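Local coordinates for protein glucose-6-phosphate isomerase (Thermus thermophilus, PDB 1ZZG) that probably catalyses the reversible isomerisation of glucose 6-phosphate to fructose 6-phosphate, a step of glycolysis and gluconeogenesis, at residues 235-238 and 239-242; 13-16 and 17-20; 379-382 and 383-386. One frame throughout, in Å; residues are numbered along the deposited sequence.

In the fold
All three contacts are local, joining side chains within one helix or at its end, and they differ in depth. Interaction 3, its centre about 11 Å from the chain's centre, has every touching residue buried in the middle of helix 371-391. Interactions 1 and 2, centred about 22 and 29 Å out, are partly buried and lie at the C-terminal ends of helices 228-238 and 12-18. At both ends a histidine ND1 returns to a carbonyl four residues back, and interaction 2 adds a salt bridge between exposed side chains. Leu-238 packs on His-19 and Ala-15, joining interactions 1 and 2; Leu-236 packs on Gln-384, joining 1 and 3. Interactions 2 and 3 do not touch.

Interaction 1 of 3, residues 235-238 and 239-242; sequences LLHL and HRHL
Hydrogen bonds from His-239 and Arg-240 back to the last turn of helix 228-238 carry most of this contact. The straightest is made by a side chain: His-239 ND1 donates to Leu-235 O over 2.8 Å at an N-H...O angle of 179°, and the oxygen lies in the plane of the imidazole. The torsion accounts for this reach, since CG of His-239 is anti to its carbonyl carbon (chi1 -60°) and the ring therefore folds back beside the backbone N. NE2, at the far side of the ring, is bonded to Arg-360 NH1, so both ring nitrogens are engaged and the rotation of the ring is fixed.

The stronger backbone bonds step back three residues, not four. His-239 N donates to Leu-236 O at 3.1 Å and Arg-240 N to His-237 O at 3.1 Å, both i to i+3, whereas the bond from His-239 N to Leu-235 O is only weak. A water lies within hydrogen-bonding distance of one of these carbonyls, 2.9 Å from Leu-236 O.

Packing is supplied by His-237 and Arg-240, whose side chains run alongside each other in the same direction. CE1 of His-237 lies 3.8 Å from Arg-240 CD, and the ring and guanidinium planes are 43° apart. Trp-392 serves both, taking part in a hydrogen bond with His-237 ND1 and a cation-pi contact with Arg-240.

Bonding to i-3 carbonyls, followed by a type I beta turn from His-239 to Leu-242, is typical of a helix C-terminus giving way to a loop, here the one leading to strand 244-249.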
ATOM      1  N   LEU A 235       3.164  19.208  16.165  1.00 23.97           N
ATOM      2  CA  LEU A 235       2.441  18.008  16.569  1.00 25.30           C
ATOM      3  C   LEU A 235       3.348  16.786  16.478  1.00 24.71           C
ATOM      4  O   LEU A 235       3.477  16.038  17.441  1.00 26.54           O
ATOM      5  CB  LEU A 235       1.197  17.805  15.696  1.00 24.60           C
ATOM      6  CG  LEU A 235       0.008  18.737  15.956  1.00 25.68           C
ATOM      7  CD1 LEU A 235      -1.039  18.542  14.873  1.00 27.73           C
ATOM      8  CD2 LEU A 235      -0.589  18.443  17.330  1.00 27.20           C
ATOM      9  N   LEU A 236       3.976  16.575  15.326  1.00 23.99           N
ATOM     10  CA  LEU A 236       4.865  15.427  15.187  1.00 24.19           C
ATOM     11  C   LEU A 236       6.038  15.546  16.166  1.00 24.99           C
ATOM     12  O   LEU A 236       6.475  14.552  16.749  1.00 24.88           O
ATOM     13  CB  LEU A 236       5.391  15.308  13.749  1.00 25.49           C
ATOM     14  CG  LEU A 236       4.475  14.635  12.715  1.00 24.17           C
ATOM     15  CD1 LEU A 236       3.282  15.528  12.386  1.00 23.65           C
ATOM     16  CD2 LEU A 236       5.277  14.343  11.451  1.00 25.23           C
ATOM     17  N   HIS A 237       6.535  16.766  16.355  1.00 25.56           N
ATOM     18  CA  HIS A 237       7.658  16.992  17.262  1.00 25.71           C
ATOM     19  C   HIS A 237       7.328  16.633  18.711  1.00 27.10           C
ATOM     20  O   HIS A 237       8.152  16.048  19.418  1.00 26.89           O
ATOM     21  CB  HIS A 237       8.113  18.450  17.215  1.00 26.02           C
ATOM     22  CG  HIS A 237       9.277  18.737  18.112  1.00 25.94           C
ATOM     23  ND1 HIS A 237      10.477  18.069  18.001  1.00 25.42           N
ATOM     24  CD2 HIS A 237       9.420  19.601  19.146  1.00 27.35           C
ATOM     25  CE1 HIS A 237      11.310  18.509  18.929  1.00 27.98           C
ATOM     26  NE2 HIS A 237      10.693  19.438  19.636  1.00 27.07           N
ATOM     27  N   LEU A 238       6.123  16.989  19.146  1.00 29.08           N
ATOM     28  CA  LEU A 238       5.684  16.709  20.512  1.00 29.26           C
ATOM     29  C   LEU A 238       5.485  15.206  20.759  1.00 30.00           C
ATOM     30  O   LEU A 238       5.331  14.771  21.900  1.00 29.09           O
ATOM     31  CB  LEU A 238       4.389  17.469  20.812  1.00 29.54           C
ATOM     32  CG  LEU A 238       4.468  19.000  20.763  1.00 30.23           C
ATOM     33  CD1 LEU A 238       3.090  19.580  20.983  1.00 30.36           C
ATOM     34  CD2 LEU A 238       5.442  19.515  21.814  1.00 33.64           C
ATOM     35  N   HIS A 239       5.491  14.420  19.688  1.00 28.94           N
ATOM     36  CA  HIS A 239       5.335  12.980  19.809  1.00 28.49           C
ATOM     37  C   HIS A 239       6.517  12.281  19.156  1.00 28.03           C
ATOM     38  O   HIS A 239       6.424  11.125  18.754  1.00 27.84           O
ATOM     39  CB  HIS A 239       4.036  12.518  19.149  1.00 28.44           C
ATOM     40  CG  HIS A 239       2.803  13.125  19.745  1.00 28.53           C
ATOM     41  ND1 HIS A 239       2.328  14.363  19.372  1.00 29.28           N
ATOM     42  CD2 HIS A 239       1.957  12.669  20.701  1.00 28.44           C
ATOM     43  CE1 HIS A 239       1.243  14.645  20.073  1.00 30.12           C
ATOM     44  NE2 HIS A 239       0.997  13.633  20.887  1.00 28.30           N
ATOM     45  N   ARG A 240       7.641  12.988  19.069  1.00 27.38           N
ATOM     46  CA  ARG A 240       8.848  12.450  18.432  1.00 28.94           C
ATOM     47  C   ARG A 240       9.382  11.175  19.082  1.00 29.85           C
ATOM     48  O   ARG A 240      10.165  10.441  18.483  1.00 29.93           O
ATOM     49  CB  ARG A 240       9.946  13.518  18.435  1.00 30.63           C
ATOM     50  CG  ARG A 240      10.429  13.894  19.830  1.00 33.22           C
ATOM     51  CD  ARG A 240      11.631  14.838  19.792  1.00 35.90           C
ATOM     52  NE  ARG A 240      12.752  14.276  19.040  1.00 39.86           N
ATOM     53  CZ  ARG A 240      13.936  14.870  18.906  1.00 41.58           C
ATOM     54  NH1 ARG A 240      14.157  16.045  19.480  1.00 42.49           N
ATOM     55  NH2 ARG A 240      14.892  14.297  18.187  1.00 40.48           N
ATOM     56  N   HIS A 241       8.958  10.924  20.311  1.00 28.63           N
ATOM     57  CA  HIS A 241       9.410   9.754  21.039  1.00 31.94           C
ATOM     58  C   HIS A 241       8.489   8.549  20.798  1.00 32.72           C
ATOM     59  O   HIS A 241       8.848   7.417  21.121  1.00 34.49           O
ATOM     60  CB  HIS A 241       9.453  10.079  22.521  1.00 35.38           C
ATOM     61  CG  HIS A 241       8.180  10.684  23.026  1.00 40.86           C
ATOM     62  ND1 HIS A 241       7.616  11.807  22.461  1.00 41.54           N
ATOM     63  CD2 HIS A 241       7.366  10.328  24.046  1.00 41.64           C
ATOM     64  CE1 HIS A 241       6.507  12.117  23.111  1.00 42.91           C
ATOM     65  NE2 HIS A 241       6.332  11.235  24.076  1.00 44.73           N
ATOM     66  N   LEU A 242       7.275   8.790  20.303  1.00 30.78           N
ATOM     67  CA  LEU A 242       6.356   7.684  20.010  1.00 29.64           C
ATOM     68  C   LEU A 242       6.907   7.028  18.740  1.00 29.83           C
ATOM     69  O   LEU A 242       7.210   7.715  17.765  1.00 30.48           O
ATOM     70  CB  LEU A 242       4.932   8.200  19.775  1.00 29.10           C
ATOM     71  CG  LEU A 242       4.255   8.867  20.982  1.00 30.81           C
ATOM     72  CD1 LEU A 242       2.775   9.083  20.706  1.00 27.07           C
ATOM     73  CD2 LEU A 242       4.433   7.987  22.198  1.00 30.70           C
TER
HETATM   74  O   HOH W   1       5.501  12.079  15.619  1.00 36.53           O

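Interaction 2 of 3, residues 13-16 and 17-20; sequences PEAL and SRHG
Ser-17 continues the alpha-helical bonding of helix 12-18, its N donating to Pro-13 O at 3.2 Å, while its CB sits beside the carbonyl oxygens of Pro-13 and Glu-14. Arg-18 N then bonds to Glu-14 O at 2.9 Å, and the two side chains meet again at their charged ends. NH1 of Arg-18 is placed between both carboxylate oxygens, 2.7 Å from Glu-14 OE1 in a salt bridge and 2.8 Å from OE2, where the hydrogen bond uses the syn lone pair. Carboxylate and guanidinium are nearly coplanar, with planes 14° apart. Glu-14 reaches this position by bending at chi2 (-74°), and Arg-18 by bending at chi3 (86°). This is an i to i+4 salt bridge on the exposed side of the helix.

His-19 is the first residue to leave helical backbone angles and is also the N-cap residue of helix 20-32, so the chain passes from one helix into the next here. Its side chain folds back on the last turn of the first helix: ND1 donates to Ala-15 O at 2.7 Å, with the oxygen in the ring plane, and the backbone N reaches the same oxygen at 2.9 Å from the opposite face of the carbonyl plane. The ring also packs on Leu-234 and Leu-238 of helix 228-238. At Gly-20, the backbone N donates to Ser-17 O at 3.1 Å.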
ATOM      1  N   PRO A  13      -3.247  24.656  21.848  1.00 37.46           N
ATOM      2  CA  PRO A  13      -3.070  26.112  21.770  1.00 37.71           C
ATOM      3  C   PRO A  13      -1.992  26.605  22.740  1.00 37.74           C
ATOM      4  O   PRO A  13      -1.242  27.526  22.425  1.00 37.59           O
ATOM      5  CB  PRO A  13      -4.463  26.640  22.108  1.00 37.97           C
ATOM      6  CG  PRO A  13      -5.362  25.568  21.550  1.00 38.11           C
ATOM      7  CD  PRO A  13      -4.667  24.309  22.029  1.00 37.00           C
ATOM      8  N   GLU A  14      -1.911  25.984  23.913  1.00 37.46           N
ATOM      9  CA  GLU A  14      -0.913  26.383  24.897  1.00 37.95           C
ATOM     10  C   GLU A  14       0.476  25.902  24.484  1.00 37.06           C
ATOM     11  O   GLU A  14       1.481  26.583  24.694  1.00 35.66           O
ATOM     12  CB  GLU A  14      -1.283  25.821  26.276  1.00 41.29           C
ATOM     13  CG  GLU A  14      -0.312  26.134  27.410  1.00 45.75           C
ATOM     14  CD  GLU A  14       0.974  25.334  27.334  1.00 50.10           C
ATOM     15  OE1 GLU A  14       0.937  24.211  26.783  1.00 52.09           O
ATOM     16  OE2 GLU A  14       2.016  25.815  27.838  1.00 52.75           O
ATOM     17  N   ALA A  15       0.522  24.720  23.889  1.00 34.43           N
ATOM     18  CA  ALA A  15       1.780  24.142  23.464  1.00 34.24           C
ATOM     19  C   ALA A  15       2.372  24.925  22.299  1.00 32.70           C
ATOM     20  O   ALA A  15       3.585  25.112  22.214  1.00 32.48           O
ATOM     21  CB  ALA A  15       1.573  22.692  23.081  1.00 35.11           C
ATOM     22  N   LEU A  16       1.505  25.382  21.405  1.00 32.02           N
ATOM     23  CA  LEU A  16       1.937  26.159  20.254  1.00 32.93           C
ATOM     24  C   LEU A  16       2.573  27.445  20.779  1.00 34.44           C
ATOM     25  O   LEU A  16       3.692  27.805  20.411  1.00 32.83           O
ATOM     26  CB  LEU A  16       0.735  26.488  19.383  1.00 32.02           C
ATOM     27  CG  LEU A  16       1.042  27.317  18.139  1.00 32.76           C
ATOM     28  CD1 LEU A  16       2.021  26.570  17.252  1.00 30.70           C
ATOM     29  CD2 LEU A  16      -0.248  27.600  17.400  1.00 32.77           C
ATOM     30  N   SER A  17       1.850  28.118  21.664  1.00 35.31           N
ATOM     31  CA  SER A  17       2.332  29.351  22.266  1.00 37.70           C
ATOM     32  C   SER A  17       3.677  29.126  22.962  1.00 37.67           C
ATOM     33  O   SER A  17       4.643  29.846  22.708  1.00 37.25           O
ATOM     34  CB  SER A  17       1.302  29.870  23.274  1.00 38.55           C
ATOM     35  OG  SER A  17       1.626  31.178  23.704  1.00 42.62           O
ATOM     36  N   ARG A  18       3.747  28.112  23.823  1.00 37.18           N
ATOM     37  CA  ARG A  18       4.973  27.818  24.558  1.00 37.46           C
ATOM     38  C   ARG A  18       6.164  27.457  23.673  1.00 36.32           C
ATOM     39  O   ARG A  18       7.309  27.770  24.009  1.00 34.78           O
ATOM     40  CB  ARG A  18       4.733  26.689  25.563  1.00 41.16           C
ATOM     41  CG  ARG A  18       5.865  26.522  26.560  1.00 45.68           C
ATOM     42  CD  ARG A  18       5.515  25.554  27.692  1.00 51.32           C
ATOM     43  NE  ARG A  18       5.776  24.154  27.354  1.00 55.31           N
ATOM     44  CZ  ARG A  18       4.841  23.259  27.035  1.00 57.16           C
ATOM     45  NH1 ARG A  18       3.561  23.605  27.003  1.00 58.53           N
ATOM     46  NH2 ARG A  18       5.190  22.009  26.756  1.00 58.01           N
ATOM     47  N   HIS A  19       5.902  26.793  22.551  1.00 33.54           N
ATOM     48  CA  HIS A  19       6.972  26.405  21.644  1.00 32.39           C
ATOM     49  C   HIS A  19       7.144  27.390  20.490  1.00 30.78           C
ATOM     50  O   HIS A  19       7.895  27.131  19.551  1.00 31.84           O
ATOM     51  CB  HIS A  19       6.722  24.991  21.103  1.00 32.30           C
ATOM     52  CG  HIS A  19       6.751  23.931  22.161  1.00 33.23           C
ATOM     53  ND1 HIS A  19       5.663  23.640  22.956  1.00 33.17           N
ATOM     54  CD2 HIS A  19       7.755  23.131  22.592  1.00 34.50           C
ATOM     55  CE1 HIS A  19       5.995  22.708  23.830  1.00 32.28           C
ATOM     56  NE2 HIS A  19       7.260  22.382  23.631  1.00 35.08           N
ATOM     57  N   GLY A  20       6.454  28.523  20.576  1.00 30.49           N
ATOM     58  CA  GLY A  20       6.536  29.533  19.532  1.00 31.28           C
ATOM     59  C   GLY A  20       7.956  29.871  19.105  1.00 31.49           C
ATOM     60  O   GLY A  20       8.283  29.775  17.919  1.00 33.22           O
TER

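Interaction 3 of 3, residues 379-382 and 383-386; sequences QHLM and WQTA
Two turns in the interior of helix 371-391, a core helix of this phosphoglucose isomerase, make up the contact, and its regular i to i+4 bonding runs from Gln-379 to Ala-386. Trp-383 N donates to Gln-379 O at 3.1 Å, and on the same side the indole meets the glutamine side chain: CD1 of Trp-383 lies 3.9 Å from Gln-379 CG. The amide and indole planes are 78° apart. Gln-379 NE2 and Trp-383 NE1 share Asn-217 OD1 as acceptor, Gln-379 NE2 bonds to Trp-43 O as well, and the Trp-43 ring meets the indole edge-to-face. With the indole of Trp-383 replaced by an alanine's methyl, Asn-217 OD1 would be likely to lose one of its donors, and a gap would probably open beside Gln-379 CG and the Trp-43 ring.

One residue further on, Gln-384 N bonds to His-380 O at 2.9 Å. The ring of His-380 and the amide of Gln-384 stand 80° apart, and His-380 NE2 and Gln-384 OE1 are each bonded to Thr-232 OG1 of helix 228-238. Leu-381 runs alongside Gln-384, its CD2 being 3.8 Å from OE1 of that glutamine.

Thr-385, whose side chain is about 8 Å from that of Glu-267, the predicted proton donor, packs on Leu-264 and Ser-268 of helix 257-269. Its OG1 is anti to the carbonyl carbon (chi1 -57°), which turns the hydroxyl back along the helix to donate to Leu-381 O at 2.8 Å. The same oxygen accepts Thr-385 N at 2.9 Å, the two donors arriving from opposite faces of the carbonyl plane.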
ATOM      1  N   GLN A 379       2.699  19.953  -0.734  1.00 17.62           N
ATOM      2  CA  GLN A 379       3.707  20.979  -0.464  1.00 19.22           C
ATOM      3  C   GLN A 379       3.749  21.278   1.041  1.00 19.97           C
ATOM      4  O   GLN A 379       4.812  21.551   1.604  1.00 20.37           O
ATOM      5  CB  GLN A 379       3.390  22.263  -1.242  1.00 19.07           C
ATOM      6  CG  GLN A 379       4.492  23.327  -1.150  1.00 19.91           C
ATOM      7  CD  GLN A 379       5.678  23.029  -2.053  1.00 20.29           C
ATOM      8  OE1 GLN A 379       5.788  21.940  -2.610  1.00 21.19           O
ATOM      9  NE2 GLN A 379       6.574  24.000  -2.196  1.00 20.30           N
ATOM     10  N   HIS A 380       2.583  21.226   1.679  1.00 19.33           N
ATOM     11  CA  HIS A 380       2.464  21.460   3.119  1.00 20.90           C
ATOM     12  C   HIS A 380       3.283  20.421   3.878  1.00 21.57           C
ATOM     13  O   HIS A 380       3.993  20.750   4.830  1.00 23.30           O
ATOM     14  CB  HIS A 380       0.990  21.358   3.544  1.00 22.36           C
ATOM     15  CG  HIS A 380       0.783  21.273   5.026  1.00 24.64           C
ATOM     16  ND1 HIS A 380       0.224  22.296   5.762  1.00 25.03           N
ATOM     17  CD2 HIS A 380       1.051  20.278   5.909  1.00 24.53           C
ATOM     18  CE1 HIS A 380       0.160  21.937   7.033  1.00 25.43           C
ATOM     19  NE2 HIS A 380       0.654  20.717   7.148  1.00 25.92           N
ATOM     20  N   LEU A 381       3.167  19.163   3.462  1.00 20.29           N
ATOM     21  CA  LEU A 381       3.886  18.078   4.116  1.00 17.47           C
ATOM     22  C   LEU A 381       5.388  18.170   3.897  1.00 18.51           C
ATOM     23  O   LEU A 381       6.172  17.811   4.779  1.00 19.18           O
ATOM     24  CB  LEU A 381       3.348  16.727   3.640  1.00 17.36           C
ATOM     25  CG  LEU A 381       1.910  16.494   4.123  1.00 18.26           C
ATOM     26  CD1 LEU A 381       1.301  15.292   3.423  1.00 17.54           C
ATOM     27  CD2 LEU A 381       1.906  16.299   5.637  1.00 17.75           C
ATOM     28  N   MET A 382       5.798  18.653   2.728  1.00 18.44           N
ATOM     29  CA  MET A 382       7.219  18.795   2.473  1.00 20.28           C
ATOM     30  C   MET A 382       7.781  19.862   3.416  1.00 20.13           C
ATOM     31  O   MET A 382       8.878  19.697   3.945  1.00 20.57           O
ATOM     32  CB  MET A 382       7.474  19.142   1.001  1.00 18.87           C
ATOM     33  CG  MET A 382       7.268  17.937   0.085  1.00 21.14           C
ATOM     34  SD  MET A 382       7.703  18.183  -1.666  1.00 24.07           S
ATOM     35  CE  MET A 382       6.113  18.681  -2.343  1.00 20.97           C
ATOM     36  N   TRP A 383       7.027  20.939   3.639  1.00 20.52           N
ATOM     37  CA  TRP A 383       7.468  21.992   4.555  1.00 21.19           C
ATOM     38  C   TRP A 383       7.514  21.429   5.971  1.00 21.30           C
ATOM     39  O   TRP A 383       8.477  21.643   6.706  1.00 20.98           O
ATOM     40  CB  TRP A 383       6.516  23.188   4.531  1.00 21.40           C
ATOM     41  CG  TRP A 383       6.793  24.163   3.446  1.00 21.56           C
ATOM     42  CD1 TRP A 383       6.116  24.296   2.269  1.00 23.11           C
ATOM     43  CD2 TRP A 383       7.812  25.172   3.442  1.00 22.71           C
ATOM     44  NE1 TRP A 383       6.647  25.331   1.529  1.00 24.55           N
ATOM     45  CE2 TRP A 383       7.689  25.885   2.227  1.00 23.00           C
ATOM     46  CE3 TRP A 383       8.817  25.545   4.349  1.00 21.33           C
ATOM     47  CZ2 TRP A 383       8.531  26.952   1.892  1.00 22.87           C
ATOM     48  CZ3 TRP A 383       9.659  26.612   4.015  1.00 20.11           C
ATOM     49  CH2 TRP A 383       9.507  27.298   2.796  1.00 19.79           C
ATOM     50  N   GLN A 384       6.452  20.725   6.349  1.00 20.33           N
ATOM     51  CA  GLN A 384       6.373  20.106   7.667  1.00 21.85           C
ATOM     52  C   GLN A 384       7.628  19.289   7.900  1.00 21.98           C
ATOM     53  O   GLN A 384       8.271  19.396   8.938  1.00 21.20           O
ATOM     54  CB  GLN A 384       5.156  19.185   7.742  1.00 23.40           C
ATOM     55  CG  GLN A 384       5.179  18.200   8.899  1.00 22.09           C
ATOM     56  CD  GLN A 384       3.986  17.267   8.872  1.00 24.00           C
ATOM     57  OE1 GLN A 384       2.847  17.699   9.038  1.00 25.23           O
ATOM     58  NE2 GLN A 384       4.240  15.977   8.651  1.00 22.77           N
ATOM     59  N   THR A 385       7.972  18.471   6.911  1.00 21.76           N
ATOM     60  CA  THR A 385       9.144  17.616   6.993  1.00 21.24           C
ATOM     61  C   THR A 385      10.450  18.412   7.085  1.00 21.94           C
ATOM     62  O   THR A 385      11.331  18.073   7.883  1.00 23.07           O
ATOM     63  CB  THR A 385       9.194  16.665   5.783  1.00 22.36           C
ATOM     64  OG1 THR A 385       7.986  15.889   5.741  1.00 21.95           O
ATOM     65  CG2 THR A 385      10.391  15.733   5.886  1.00 21.19           C
ATOM     66  N   ALA A 386      10.580  19.465   6.283  1.00 21.58           N
ATOM     67  CA  ALA A 386      11.795  20.279   6.325  1.00 21.67           C
ATOM     68  C   ALA A 386      11.922  20.963   7.693  1.00 21.39           C
ATOM     69  O   ALA A 386      13.013  21.025   8.259  1.00 22.09           O
ATOM     70  CB  ALA A 386      11.783  21.322   5.198  1.00 21.65           C
TER